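Local coordinates for protein trans-2-enoyl-CoA reductase (Treponema denticola, PDB 4GGP) that reduces the carbon-carbon double bond of trans-2-enoyl-CoA thioesters such as crotonyl-CoA with NADH, a step in bacterial fatty acid synthesis, at residues 50-55 / 140-145; 233-238 / 251-256; 299-304 / 351-356. All coordinates share one frame; numbering follows the deposited sequence.

Contact 1: 50-55 / 140-145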
ATOM      1  N   PRO A  50      -4.621   5.102 -18.677  1.00 25.31           N
ATOM      2  CA  PRO A  50      -3.904   3.823 -18.739  1.00 29.56           C
ATOM      3  C   PRO A  50      -4.753   2.771 -19.443  1.00 29.87           C
ATOM      4  O   PRO A  50      -5.975   2.768 -19.294  1.00 32.35           O
ATOM      5  CB  PRO A  50      -3.712   3.456 -17.264  1.00 27.08           C
ATOM      6  CG  PRO A  50      -4.862   4.096 -16.568  1.00 27.58           C
ATOM      7  CD  PRO A  50      -5.160   5.375 -17.333  1.00 24.30           C
ATOM      8  N   LYS A  51      -4.119   1.892 -20.209  1.00 32.68           N
ATOM      9  CA  LYS A  51      -4.856   0.882 -20.968  1.00 32.90           C
ATOM     10  C   LYS A  51      -4.607  -0.535 -20.454  1.00 25.96           C
ATOM     11  O   LYS A  51      -5.546  -1.303 -20.249  1.00 28.80           O
ATOM     12  CB  LYS A  51      -4.510   0.969 -22.458  1.00 38.85           C
ATOM     13  CG  LYS A  51      -5.492   1.782 -23.287  1.00 46.25           C
ATOM     14  CD  LYS A  51      -5.515   3.244 -22.877  1.00 42.85           C
ATOM     15  CE  LYS A  51      -6.310   4.074 -23.875  1.00 46.46           C
ATOM     16  NZ  LYS A  51      -6.192   5.531 -23.603  1.00 60.03           N
ATOM     17  N   ASN A  52      -3.340  -0.879 -20.262  1.00 22.54           N
ATOM     18  CA  ASN A  52      -2.974  -2.160 -19.678  1.00 28.18           C
ATOM     19  C   ASN A  52      -2.070  -1.945 -18.484  1.00 25.37           C
ATOM     20  O   ASN A  52      -0.989  -1.374 -18.611  1.00 26.37           O
ATOM     21  CB  ASN A  52      -2.284  -3.060 -20.710  1.00 27.62           C
ATOM     22  CG  ASN A  52      -3.176  -3.375 -21.882  1.00 33.77           C
ATOM     23  OD1 ASN A  52      -4.164  -4.092 -21.742  1.00 35.34           O
ATOM     24  ND2 ASN A  52      -2.841  -2.832 -23.045  1.00 40.83           N
ATOM     25  N   VAL A  53      -2.518  -2.402 -17.321  1.00 22.96           N
ATOM     26  CA  VAL A  53      -1.829  -2.096 -16.079  1.00 27.26           C
ATOM     27  C   VAL A  53      -1.369  -3.350 -15.340  1.00 25.92           C
ATOM     28  O   VAL A  53      -2.121  -4.310 -15.199  1.00 28.36           O
ATOM     29  CB  VAL A  53      -2.730  -1.242 -15.152  1.00 24.96           C
ATOM     30  CG1 VAL A  53      -2.051  -1.001 -13.811  1.00 17.18           C
ATOM     31  CG2 VAL A  53      -3.075   0.073 -15.834  1.00 23.80           C
ATOM     32  N   LEU A  54      -0.119  -3.336 -14.890  1.00 29.91           N
ATOM     33  CA  LEU A  54       0.394  -4.389 -14.026  1.00 28.27           C
ATOM     34  C   LEU A  54       0.555  -3.849 -12.610  1.00 22.61           C
ATOM     35  O   LEU A  54       1.225  -2.843 -12.403  1.00 25.06           O
ATOM     36  CB  LEU A  54       1.748  -4.882 -14.532  1.00 26.87           C
ATOM     37  CG  LEU A  54       2.428  -5.938 -13.656  1.00 32.49           C
ATOM     38  CD1 LEU A  54       1.609  -7.221 -13.630  1.00 29.72           C
ATOM     39  CD2 LEU A  54       3.847  -6.207 -14.139  1.00 25.84           C
ATOM     40  N   VAL A  55      -0.050  -4.522 -11.638  1.00 21.93           N
ATOM     41  CA  VAL A  55       0.069  -4.112 -10.241  1.00 25.06           C
ATOM     42  C   VAL A  55       0.691  -5.215  -9.397  1.00 23.82           C
ATOM     43  O   VAL A  55       0.072  -6.250  -9.162  1.00 30.81           O
ATOM     44  CB  VAL A  55      -1.302  -3.724  -9.635  1.00 25.53           C
ATOM     45  CG1 VAL A  55      -1.148  -3.343  -8.164  1.00 26.64           C
ATOM     46  CG2 VAL A  55      -1.927  -2.573 -10.408  1.00 24.23           C
ATOM     47  N   LYS A 140       0.931  -5.037 -24.053  1.00 33.44           N
ATOM     48  CA  LYS A 140       2.125  -4.311 -23.636  1.00 29.75           C
ATOM     49  C   LYS A 140       1.691  -3.360 -22.518  1.00 29.21           C
ATOM     50  O   LYS A 140       0.675  -2.682 -22.651  1.00 28.21           O
ATOM     51  CB  LYS A 140       2.716  -3.523 -24.799  1.00 37.66           C
ATOM     52  CG  LYS A 140       2.990  -4.356 -26.039  1.00 42.28           C
ATOM     53  CD  LYS A 140       3.496  -3.488 -27.176  1.00 46.16           C
ATOM     54  CE  LYS A 140       4.931  -3.057 -26.939  1.00 47.54           C
ATOM     55  NZ  LYS A 140       5.881  -4.193 -27.128  1.00 58.81           N
ATOM     56  N   PHE A 141       2.438  -3.317 -21.418  1.00 25.86           N
ATOM     57  CA  PHE A 141       2.022  -2.513 -20.259  1.00 29.05           C
ATOM     58  C   PHE A 141       2.373  -1.029 -20.410  1.00 26.76           C
ATOM     59  O   PHE A 141       3.472  -0.689 -20.848  1.00 31.67           O
ATOM     60  CB  PHE A 141       2.645  -3.052 -18.963  1.00 26.11           C
ATOM     61  CG  PHE A 141       2.198  -4.444 -18.602  1.00 30.98           C
ATOM     62  CD1 PHE A 141       0.886  -4.690 -18.233  1.00 26.86           C
ATOM     63  CD2 PHE A 141       3.095  -5.499 -18.613  1.00 32.89           C
ATOM     64  CE1 PHE A 141       0.469  -5.971 -17.901  1.00 34.76           C
ATOM     65  CE2 PHE A 141       2.688  -6.784 -18.274  1.00 32.12           C
ATOM     66  CZ  PHE A 141       1.373  -7.019 -17.917  1.00 31.16           C
ATOM     67  N   ASP A 142       1.449  -0.149 -20.025  1.00 28.13           N
ATOM     68  CA  ASP A 142       1.711   1.294 -20.042  1.00 30.18           C
ATOM     69  C   ASP A 142       1.763   1.913 -18.637  1.00 31.40           C
ATOM     70  O   ASP A 142       2.183   3.062 -18.463  1.00 24.20           O
ATOM     71  CB  ASP A 142       0.696   2.025 -20.921  1.00 29.39           C
ATOM     72  CG  ASP A 142      -0.731   1.754 -20.510  1.00 39.21           C
ATOM     73  OD1 ASP A 142      -1.363   0.844 -21.092  1.00 36.76           O
ATOM     74  OD2 ASP A 142      -1.220   2.449 -19.597  1.00 41.90           O
ATOM     75  N   LEU A 143       1.329   1.147 -17.643  1.00 24.65           N
ATOM     76  CA  LEU A 143       1.485   1.536 -16.247  1.00 26.77           C
ATOM     77  C   LEU A 143       1.808   0.305 -15.402  1.00 24.31           C
ATOM     78  O   LEU A 143       1.077  -0.682 -15.413  1.00 25.28           O
ATOM     79  CB  LEU A 143       0.228   2.240 -15.724  1.00 19.35           C
ATOM     80  CG  LEU A 143       0.185   2.591 -14.230  1.00 28.33           C
ATOM     81  CD1 LEU A 143       1.210   3.653 -13.874  1.00 20.02           C
ATOM     82  CD2 LEU A 143      -1.206   3.044 -13.827  1.00 25.78           C
ATOM     83  N   ILE A 144       2.922   0.369 -14.685  1.00 23.61           N
ATOM     84  CA  ILE A 144       3.315  -0.698 -13.782  1.00 22.63           C
ATOM     85  C   ILE A 144       3.450  -0.162 -12.360  1.00 23.23           C
ATOM     86  O   ILE A 144       4.292   0.690 -12.082  1.00 28.37           O
ATOM     87  CB  ILE A 144       4.645  -1.323 -14.228  1.00 25.23           C
ATOM     88  CG1 ILE A 144       4.513  -1.866 -15.653  1.00 28.91           C
ATOM     89  CG2 ILE A 144       5.074  -2.414 -13.259  1.00 22.90           C
ATOM     90  CD1 ILE A 144       5.775  -2.463 -16.182  1.00 26.08           C
ATOM     91  N   VAL A 145       2.615  -0.659 -11.457  1.00 25.71           N
ATOM     92  CA  VAL A 145       2.636  -0.179 -10.078  1.00 23.54           C
ATOM     93  C   VAL A 145       3.256  -1.202  -9.146  1.00 25.58           C
ATOM     94  O   VAL A 145       2.799  -2.345  -9.070  1.00 25.46           O
ATOM     95  CB  VAL A 145       1.223   0.180  -9.582  1.00 27.57           C
ATOM     96  CG1 VAL A 145       1.259   0.597  -8.113  1.00 20.07           C
ATOM     97  CG2 VAL A 145       0.635   1.285 -10.453  1.00 25.53           C
TER
HETATM   98  O   HOH W   1      -0.688  -0.492 -23.073  1.00 32.88           O

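Contact 2: 233-238 / 251-256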
ATOM      1  N   SER A 233       6.226   4.705  -1.463  1.00 24.90           N
ATOM      2  CA  SER A 233       7.127   4.890  -0.333  1.00 35.16           C
ATOM      3  C   SER A 233       6.518   5.882   0.665  1.00 26.85           C
ATOM      4  O   SER A 233       5.384   6.337   0.488  1.00 31.22           O
ATOM      5  CB  SER A 233       8.488   5.398  -0.821  1.00 33.40           C
ATOM      6  OG  SER A 233       9.455   5.383   0.216  1.00 42.60           O
ATOM      7  N   TYR A 234       7.276   6.219   1.701  1.00 29.21           N
ATOM      8  CA  TYR A 234       6.794   7.117   2.749  1.00 32.14           C
ATOM      9  C   TYR A 234       7.960   7.931   3.297  1.00 31.11           C
ATOM     10  O   TYR A 234       9.057   7.409   3.474  1.00 37.06           O
ATOM     11  CB  TYR A 234       6.126   6.301   3.865  1.00 29.58           C
ATOM     12  CG  TYR A 234       5.488   7.126   4.962  1.00 36.70           C
ATOM     13  CD1 TYR A 234       4.532   8.085   4.665  1.00 35.54           C
ATOM     14  CD2 TYR A 234       5.823   6.928   6.297  1.00 37.95           C
ATOM     15  CE1 TYR A 234       3.940   8.836   5.652  1.00 31.34           C
ATOM     16  CE2 TYR A 234       5.230   7.682   7.300  1.00 35.33           C
ATOM     17  CZ  TYR A 234       4.287   8.633   6.965  1.00 35.48           C
ATOM     18  OH  TYR A 234       3.685   9.395   7.935  1.00 34.64           O
ATOM     19  N   ILE A 235       7.730   9.214   3.550  1.00 30.86           N
ATOM     20  CA  ILE A 235       8.761  10.069   4.134  1.00 37.05           C
ATOM     21  C   ILE A 235       8.456  10.359   5.606  1.00 45.17           C
ATOM     22  O   ILE A 235       9.326  10.223   6.468  1.00 38.22           O
ATOM     23  CB  ILE A 235       8.950  11.375   3.329  1.00 42.95           C
ATOM     24  CG1 ILE A 235       9.844  11.114   2.110  1.00 33.20           C
ATOM     25  CG2 ILE A 235       9.551  12.472   4.197  1.00 37.25           C
ATOM     26  CD1 ILE A 235      10.014  12.309   1.204  1.00 36.04           C
ATOM     27  N   GLY A 236       7.218  10.747   5.891  1.00 39.18           N
ATOM     28  CA  GLY A 236       6.769  10.904   7.261  1.00 39.36           C
ATOM     29  C   GLY A 236       7.150  12.206   7.947  1.00 33.42           C
ATOM     30  O   GLY A 236       7.808  13.059   7.359  1.00 40.67           O
ATOM     31  N   PRO A 237       6.735  12.352   9.215  1.00 40.20           N
ATOM     32  CA  PRO A 237       6.944  13.547  10.038  1.00 35.18           C
ATOM     33  C   PRO A 237       8.364  13.611  10.593  1.00 42.60           C
ATOM     34  O   PRO A 237       9.098  12.623  10.526  1.00 35.90           O
ATOM     35  CB  PRO A 237       5.956  13.340  11.182  1.00 40.10           C
ATOM     36  CG  PRO A 237       5.919  11.865  11.357  1.00 37.74           C
ATOM     37  CD  PRO A 237       6.033  11.292   9.960  1.00 35.80           C
ATOM     38  N   GLU A 238       8.736  14.762  11.148  1.00 43.73           N
ATOM     39  CA  GLU A 238      10.070  14.944  11.710  1.00 45.23           C
ATOM     40  C   GLU A 238      10.305  14.027  12.906  1.00 45.37           C
ATOM     41  O   GLU A 238      11.433  13.611  13.170  1.00 50.81           O
ATOM     42  CB  GLU A 238      10.296  16.403  12.109  1.00 47.50           C
ATOM     43  CG  GLU A 238      10.374  17.355  10.927  1.00 57.80           C
ATOM     44  CD  GLU A 238      11.557  17.067  10.017  1.00 70.75           C
ATOM     45  OE1 GLU A 238      12.616  16.640  10.528  1.00 73.86           O
ATOM     46  OE2 GLU A 238      11.428  17.263   8.789  1.00 68.22           O
ATOM     47  N   LYS A 251      17.476   3.899   4.485  1.00 44.84           N
ATOM     48  CA  LYS A 251      18.485   3.346   3.588  1.00 52.11           C
ATOM     49  C   LYS A 251      17.851   2.593   2.428  1.00 46.38           C
ATOM     50  O   LYS A 251      18.327   2.666   1.296  1.00 40.01           O
ATOM     51  CB  LYS A 251      19.454   2.443   4.350  1.00 56.56           C
ATOM     52  CG  LYS A 251      20.396   3.209   5.257  1.00 67.28           C
ATOM     53  CD  LYS A 251      21.269   4.166   4.462  1.00 67.11           C
ATOM     54  CE  LYS A 251      21.957   5.174   5.371  1.00 71.85           C
ATOM     55  NZ  LYS A 251      20.977   6.096   6.017  1.00 74.78           N
ATOM     56  N   ALA A 252      16.774   1.868   2.712  1.00 37.81           N
ATOM     57  CA  ALA A 252      16.057   1.153   1.667  1.00 37.02           C
ATOM     58  C   ALA A 252      15.381   2.138   0.717  1.00 39.97           C
ATOM     59  O   ALA A 252      15.306   1.893  -0.487  1.00 34.23           O
ATOM     60  CB  ALA A 252      15.039   0.210   2.270  1.00 34.27           C
ATOM     61  N   LYS A 253      14.894   3.248   1.268  1.00 41.11           N
ATOM     62  CA  LYS A 253      14.268   4.297   0.469  1.00 40.57           C
ATOM     63  C   LYS A 253      15.269   4.911  -0.502  1.00 43.87           C
ATOM     64  O   LYS A 253      14.972   5.088  -1.682  1.00 44.85           O
ATOM     65  CB  LYS A 253      13.682   5.393   1.366  1.00 34.68           C
ATOM     66  CG  LYS A 253      13.084   6.565   0.591  1.00 44.29           C
ATOM     67  CD  LYS A 253      12.512   7.631   1.521  1.00 57.04           C
ATOM     68  CE  LYS A 253      13.611   8.390   2.249  1.00 55.65           C
ATOM     69  NZ  LYS A 253      14.436   9.198   1.308  1.00 55.64           N
ATOM     70  N   GLU A 254      16.452   5.238   0.010  1.00 46.71           N
ATOM     71  CA  GLU A 254      17.532   5.774  -0.812  1.00 44.22           C
ATOM     72  C   GLU A 254      17.892   4.823  -1.945  1.00 45.98           C
ATOM     73  O   GLU A 254      18.189   5.256  -3.061  1.00 51.61           O
ATOM     74  CB  GLU A 254      18.768   6.062   0.041  1.00 51.37           C
ATOM     75  CG  GLU A 254      18.600   7.230   0.995  1.00 63.80           C
ATOM     76  CD  GLU A 254      19.842   7.485   1.828  1.00 74.41           C
ATOM     77  OE1 GLU A 254      20.562   6.512   2.137  1.00 77.63           O
ATOM     78  OE2 GLU A 254      20.102   8.661   2.168  1.00 76.86           O
ATOM     79  N   HIS A 255      17.863   3.525  -1.659  1.00 37.81           N
ATOM     80  CA  HIS A 255      18.139   2.524  -2.681  1.00 44.10           C
ATOM     81  C   HIS A 255      17.028   2.532  -3.728  1.00 42.53           C
ATOM     82  O   HIS A 255      17.290   2.454  -4.928  1.00 41.32           O
ATOM     83  CB  HIS A 255      18.276   1.133  -2.051  1.00 40.28           C
ATOM     84  CG  HIS A 255      18.640   0.057  -3.029  1.00 38.46           C
ATOM     85  ND1 HIS A 255      17.712  -0.551  -3.844  1.00 39.60           N
ATOM     86  CD2 HIS A 255      19.829  -0.526  -3.310  1.00 38.66           C
ATOM     87  CE1 HIS A 255      18.314  -1.460  -4.592  1.00 39.01           C
ATOM     88  NE2 HIS A 255      19.598  -1.465  -4.287  1.00 43.22           N
ATOM     89  N   LEU A 256      15.788   2.633  -3.262  1.00 39.56           N
ATOM     90  CA  LEU A 256      14.630   2.660  -4.145  1.00 39.27           C
ATOM     91  C   LEU A 256      14.669   3.893  -5.049  1.00 43.19           C
ATOM     92  O   LEU A 256      14.352   3.818  -6.238  1.00 34.04           O
ATOM     93  CB  LEU A 256      13.345   2.646  -3.317  1.00 39.35           C
ATOM     94  CG  LEU A 256      12.028   2.378  -4.045  1.00 41.14           C
ATOM     95  CD1 LEU A 256      11.879   0.901  -4.348  1.00 31.14           C
ATOM     96  CD2 LEU A 256      10.848   2.878  -3.221  1.00 40.33           C
TER

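Contact 3: 299-304 / 351-356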
ATOM      1  N   PHE A 299      -5.050  11.619  11.999  1.00 22.45           N
ATOM      2  CA  PHE A 299      -6.432  11.334  11.636  1.00 21.06           C
ATOM      3  C   PHE A 299      -7.382  12.346  12.263  1.00 23.88           C
ATOM      4  O   PHE A 299      -8.254  12.891  11.586  1.00 29.36           O
ATOM      5  CB  PHE A 299      -6.834   9.916  12.063  1.00 20.96           C
ATOM      6  CG  PHE A 299      -6.167   8.818  11.261  1.00 27.65           C
ATOM      7  CD1 PHE A 299      -5.412   9.118  10.139  1.00 28.44           C
ATOM      8  CD2 PHE A 299      -6.295   7.489  11.639  1.00 40.86           C
ATOM      9  CE1 PHE A 299      -4.798   8.112   9.405  1.00 36.25           C
ATOM     10  CE2 PHE A 299      -5.686   6.474  10.904  1.00 41.45           C
ATOM     11  CZ  PHE A 299      -4.937   6.790   9.788  1.00 33.57           C
ATOM     12  N   LYS A 300      -7.206  12.596  13.556  1.00 26.38           N
ATOM     13  CA  LYS A 300      -8.027  13.575  14.258  1.00 20.00           C
ATOM     14  C   LYS A 300      -7.932  14.937  13.574  1.00 23.70           C
ATOM     15  O   LYS A 300      -8.946  15.531  13.213  1.00 23.57           O
ATOM     16  CB  LYS A 300      -7.580  13.688  15.715  1.00 29.44           C
ATOM     17  CG  LYS A 300      -8.395  14.670  16.552  1.00 33.14           C
ATOM     18  CD  LYS A 300      -9.784  14.123  16.833  1.00 35.74           C
ATOM     19  CE  LYS A 300     -10.531  14.987  17.829  1.00 51.62           C
ATOM     20  NZ  LYS A 300     -11.842  14.383  18.190  1.00 56.04           N
ATOM     21  N   VAL A 301      -6.705  15.410  13.384  1.00 17.91           N
ATOM     22  CA  VAL A 301      -6.453  16.744  12.849  1.00 21.90           C
ATOM     23  C   VAL A 301      -6.951  16.895  11.414  1.00 28.36           C
ATOM     24  O   VAL A 301      -7.559  17.907  11.057  1.00 23.51           O
ATOM     25  CB  VAL A 301      -4.941  17.086  12.917  1.00 27.17           C
ATOM     26  CG1 VAL A 301      -4.610  18.299  12.048  1.00 27.56           C
ATOM     27  CG2 VAL A 301      -4.513  17.313  14.364  1.00 28.06           C
HETATM   28  N   MSE A 302      -6.705  15.881  10.588  1.00 24.14           N
HETATM   29  CA  MSE A 302      -7.096  15.967   9.190  1.00 21.97           C
HETATM   30  C   MSE A 302      -8.595  15.771   8.985  1.00 26.96           C
HETATM   31  O   MSE A 302      -9.177  16.365   8.081  1.00 25.59           O
HETATM   32  CB  MSE A 302      -6.278  14.996   8.330  1.00 26.26           C
HETATM   33  CG  MSE A 302      -4.800  15.358   8.286  1.00 26.47           C
HETATM   34 SE   MSE A 302      -3.773  14.302   7.004  1.00 43.56          SE
HETATM   35  CE  MSE A 302      -4.244  15.250   5.369  1.00 22.06           C
ATOM     36  N   LYS A 303      -9.229  14.957   9.823  1.00 21.50           N
ATOM     37  CA  LYS A 303     -10.680  14.803   9.717  1.00 27.36           C
ATOM     38  C   LYS A 303     -11.393  16.093  10.139  1.00 33.26           C
ATOM     39  O   LYS A 303     -12.450  16.438   9.602  1.00 26.55           O
ATOM     40  CB  LYS A 303     -11.183  13.605  10.527  1.00 27.50           C
ATOM     41  CG  LYS A 303     -10.871  12.254   9.885  1.00 25.30           C
ATOM     42  CD  LYS A 303     -11.326  11.098  10.757  1.00 25.14           C
ATOM     43  CE  LYS A 303     -10.992   9.755  10.113  1.00 33.62           C
ATOM     44  NZ  LYS A 303     -11.501   8.607  10.925  1.00 38.11           N
ATOM     45  N   GLU A 304     -10.801  16.813  11.086  1.00 26.94           N
ATOM     46  CA  GLU A 304     -11.383  18.072  11.543  1.00 30.01           C
ATOM     47  C   GLU A 304     -11.156  19.180  10.520  1.00 29.60           C
ATOM     48  O   GLU A 304     -12.028  20.021  10.303  1.00 30.60           O
ATOM     49  CB  GLU A 304     -10.805  18.481  12.900  1.00 26.29           C
ATOM     50  CG  GLU A 304     -11.143  17.535  14.051  1.00 33.94           C
ATOM     51  CD  GLU A 304     -12.482  17.834  14.704  1.00 54.03           C
ATOM     52  OE1 GLU A 304     -13.427  18.239  13.992  1.00 54.44           O
ATOM     53  OE2 GLU A 304     -12.584  17.671  15.937  1.00 62.27           O
ATOM     54  N   LYS A 351       2.005  20.928  12.852  1.00 26.34           N
ATOM     55  CA  LYS A 351       2.093  21.684  14.101  1.00 34.19           C
ATOM     56  C   LYS A 351       1.030  21.234  15.092  1.00 28.57           C
ATOM     57  O   LYS A 351       1.319  21.012  16.266  1.00 33.40           O
ATOM     58  CB  LYS A 351       1.939  23.184  13.840  1.00 34.72           C
ATOM     59  CG  LYS A 351       3.211  23.995  14.015  1.00 46.69           C
ATOM     60  CD  LYS A 351       3.991  24.096  12.716  1.00 49.81           C
ATOM     61  CE  LYS A 351       5.103  25.126  12.828  1.00 64.50           C
ATOM     62  NZ  LYS A 351       6.029  24.812  13.951  1.00 71.07           N
ATOM     63  N   ALA A 352      -0.204  21.107  14.614  1.00 27.13           N
ATOM     64  CA  ALA A 352      -1.312  20.671  15.456  1.00 29.02           C
ATOM     65  C   ALA A 352      -1.115  19.239  15.939  1.00 31.54           C
ATOM     66  O   ALA A 352      -1.405  18.919  17.089  1.00 27.40           O
ATOM     67  CB  ALA A 352      -2.628  20.800  14.709  1.00 32.33           C
ATOM     68  N   VAL A 353      -0.631  18.376  15.049  1.00 30.50           N
ATOM     69  CA  VAL A 353      -0.371  16.984  15.400  1.00 29.80           C
ATOM     70  C   VAL A 353       0.669  16.862  16.515  1.00 30.77           C
ATOM     71  O   VAL A 353       0.464  16.129  17.482  1.00 35.35           O
ATOM     72  CB  VAL A 353       0.078  16.171  14.169  1.00 33.31           C
ATOM     73  CG1 VAL A 353       0.685  14.851  14.594  1.00 26.40           C
ATOM     74  CG2 VAL A 353      -1.098  15.949  13.226  1.00 26.62           C
ATOM     75  N   SER A 354       1.777  17.585  16.372  1.00 30.11           N
ATOM     76  CA  SER A 354       2.824  17.624  17.391  1.00 38.92           C
ATOM     77  C   SER A 354       2.293  18.080  18.751  1.00 42.07           C
ATOM     78  O   SER A 354       2.667  17.531  19.789  1.00 39.80           O
ATOM     79  CB  SER A 354       3.960  18.547  16.954  1.00 32.78           C
ATOM     80  OG  SER A 354       4.547  18.090  15.750  1.00 49.40           O
ATOM     81  N   ALA A 355       1.436  19.096  18.742  1.00 34.32           N
ATOM     82  CA  ALA A 355       0.835  19.595  19.974  1.00 34.51           C
ATOM     83  C   ALA A 355      -0.026  18.514  20.602  1.00 39.37           C
ATOM     84  O   ALA A 355       0.002  18.308  21.817  1.00 38.83           O
ATOM     85  CB  ALA A 355       0.007  20.843  19.697  1.00 38.57           C
ATOM     86  N   LEU A 356      -0.783  17.814  19.764  1.00 31.88           N
ATOM     87  CA  LEU A 356      -1.612  16.707  20.227  1.00 37.63           C
ATOM     88  C   LEU A 356      -0.781  15.602  20.877  1.00 39.17           C
ATOM     89  O   LEU A 356      -1.154  15.071  21.921  1.00 37.76           O
ATOM     90  CB  LEU A 356      -2.443  16.137  19.076  1.00 40.64           C
ATOM     91  CG  LEU A 356      -3.949  16.386  19.145  1.00 46.63           C
ATOM     92  CD1 LEU A 356      -4.230  17.840  19.463  1.00 40.99           C
ATOM     93  CD2 LEU A 356      -4.623  15.986  17.842  1.00 30.81           C
TER

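Contact 1: 50-55 / 140-145
Leu-54 lays its CB over one face of the Phe-141 ring, 3.8 Å from the ring centroid and only 14° off the normal, a CH-pi contact displaced toward the rim. The carbonyl oxygen of Asn-52 meets the same ring at its edge, in plane. Leu-54 chi1 (177°) swings CG away from the backbone N and brings CD2 to within 4.1 Å of Ile-144 CG2. On the other face of the sheet, Val-53 and Leu-143 run side by side.

Between these layers the backbones pair as parallel strands: Leu-54 N donates to Leu-143 O at 3.0 Å, and Leu-54 O receives Val-145 N at 2.8 Å. The pairing joins strands 52-56 and 141-146, the point where the 3-2-1-4-5-6-7 order of this Rossmann-type sheet changes direction and beyond whose C-terminal ends NAD binds.

Where the second strand turns a corner, the Asp-142 carboxylate supplements the backbone pairing. Its OD1 takes an almost straight bond (176°) from Asn-52 N at 2.8 Å, and OD2 accepts Lys-51 N at 3.0 Å, both on their syn sides but somewhat out of the carboxylate plane. Asp-142 N returns a bond to Asn-52 O, and a water links OD1 with Asn-52 ND2 and Lys-140 O. Gripped by two backbone N-H groups and this water, the carboxylate is probably stabilised as the anion, its rotation fixed at the entrance to the strand.

Contact 2: 233-238 / 251-256
Ser-233 turns its hydroxyl toward the helix and meets the aliphatic part of Lys-253, OG lying 3.8 Å from CG. The serine's chi1 of -170° sets OG opposite the backbone N, while its CB faces Leu-256 CD2 at 4.2 Å. Lys-253 leaves the helix fully extended through chi1 and chi2, then folds at chi3 (71°) and again at chi4 (66°). The extended part carries CD to 4.0 Å from Tyr-234 O and 4.4 Å from Ile-235 CG1; the bends beyond it turn NZ back to its own helix, where it forms a salt bridge with Glu-257.

The loop follows strand 227-233 of the Rossmann-type sheet, and the helix is 248-266, which leads on to the next strand, 270-276. Lys-253, which binds NAD, follows Tyr-244, the probable proton donor, in the Tyr-(X)8-Lys spacing of this reductase family. Tyr-234, a substrate-binding residue, meets 251-256 through its backbone oxygen, its side chain starting out away from that segment; its ring lies edge-to-face with Tyr-244, its OH bonded to Glu-344. One face of that ring rests over Gly-236 N. Ile-235, by contrast, packs against Val-276 of the neighbouring strand, and Leu-256 reaches Val-274.

Contact 3: 299-304 / 351-356
Val-301 and Val-353 share the same chi1, 165°, which places CG2 of each opposite the carbonyl carbon and beside the backbone N; the two CG2 methyls meet across the helices at 3.8 Å. Leu-356 takes a less usual conformation, its chi1 of -111° lying well away from a staggered value, and with it CD2 comes to 3.7 Å from the same Val-301 methyl. The valine and leucine side chains run alongside each other in opposite senses, whereas the two valines meet at a slant. Ala-352 completes the set, its CB 4.0 Å from Val-301 CG2. One branch of Val-301 is thus held among three apolar side chains of helix 347-359, two of them successive residues and the third a turn further on, while CG1 lies nearest the alanine.

At the margin of this cluster, Lys-300 lends its CG to Leu-356 CD2 at 4.2 Å, the two side chains crossing almost perpendicularly. The lysine chain bends at chi2, and its outer end leads away from the partner helix, so it contributes methylene surface and no charge. Between 299-304 and 351-356 the contacts are carbon to carbon.

The segment axes approach to 9.5 Å and cross at 138°, roughly midway between perpendicular and antiparallel. The contact sets a helix of the catalytic region (291-305) against one from the region assigned by sequence to the enoyl reductase FAD-binding family (347-359). Val-353 extends the packing along helix 291-305 to Tyr-294, Ser-297 and Leu-298, and Leu-356 also touches Ser-297, so the two helices meet along more than this one turn. Elsewhere on helix 291-305, Phe-299 lies edge-to-face with His-308, the selenomethionine Met-302 contacts Trp-343, and Lys-303 is salt-bridged to Asp-370, tying this helix to the loops that flank it.

The three contacts follow one another along the chain without overlapping. Contact 2 holds substrate- and NAD-binding residues, and its Tyr-234 side chain lies about 4 Å from that of Tyr-244, the probable proton donor. Contact 1 is centred about 24 Å from contact 2, with nearest atoms about 9 Å apart; it joins the cofactor side through Val-55, whose side chain is about 4 Å from that of NAD-binding Cys-58. Contact 3, centred about 22 Å from contact 2, approaches the substrate side: the side chains of Val-353 and Tyr-234 are about 9 Å apart. Contacts 1 and 3, about 36 Å between centres, lie on opposite sides of the chain's centre.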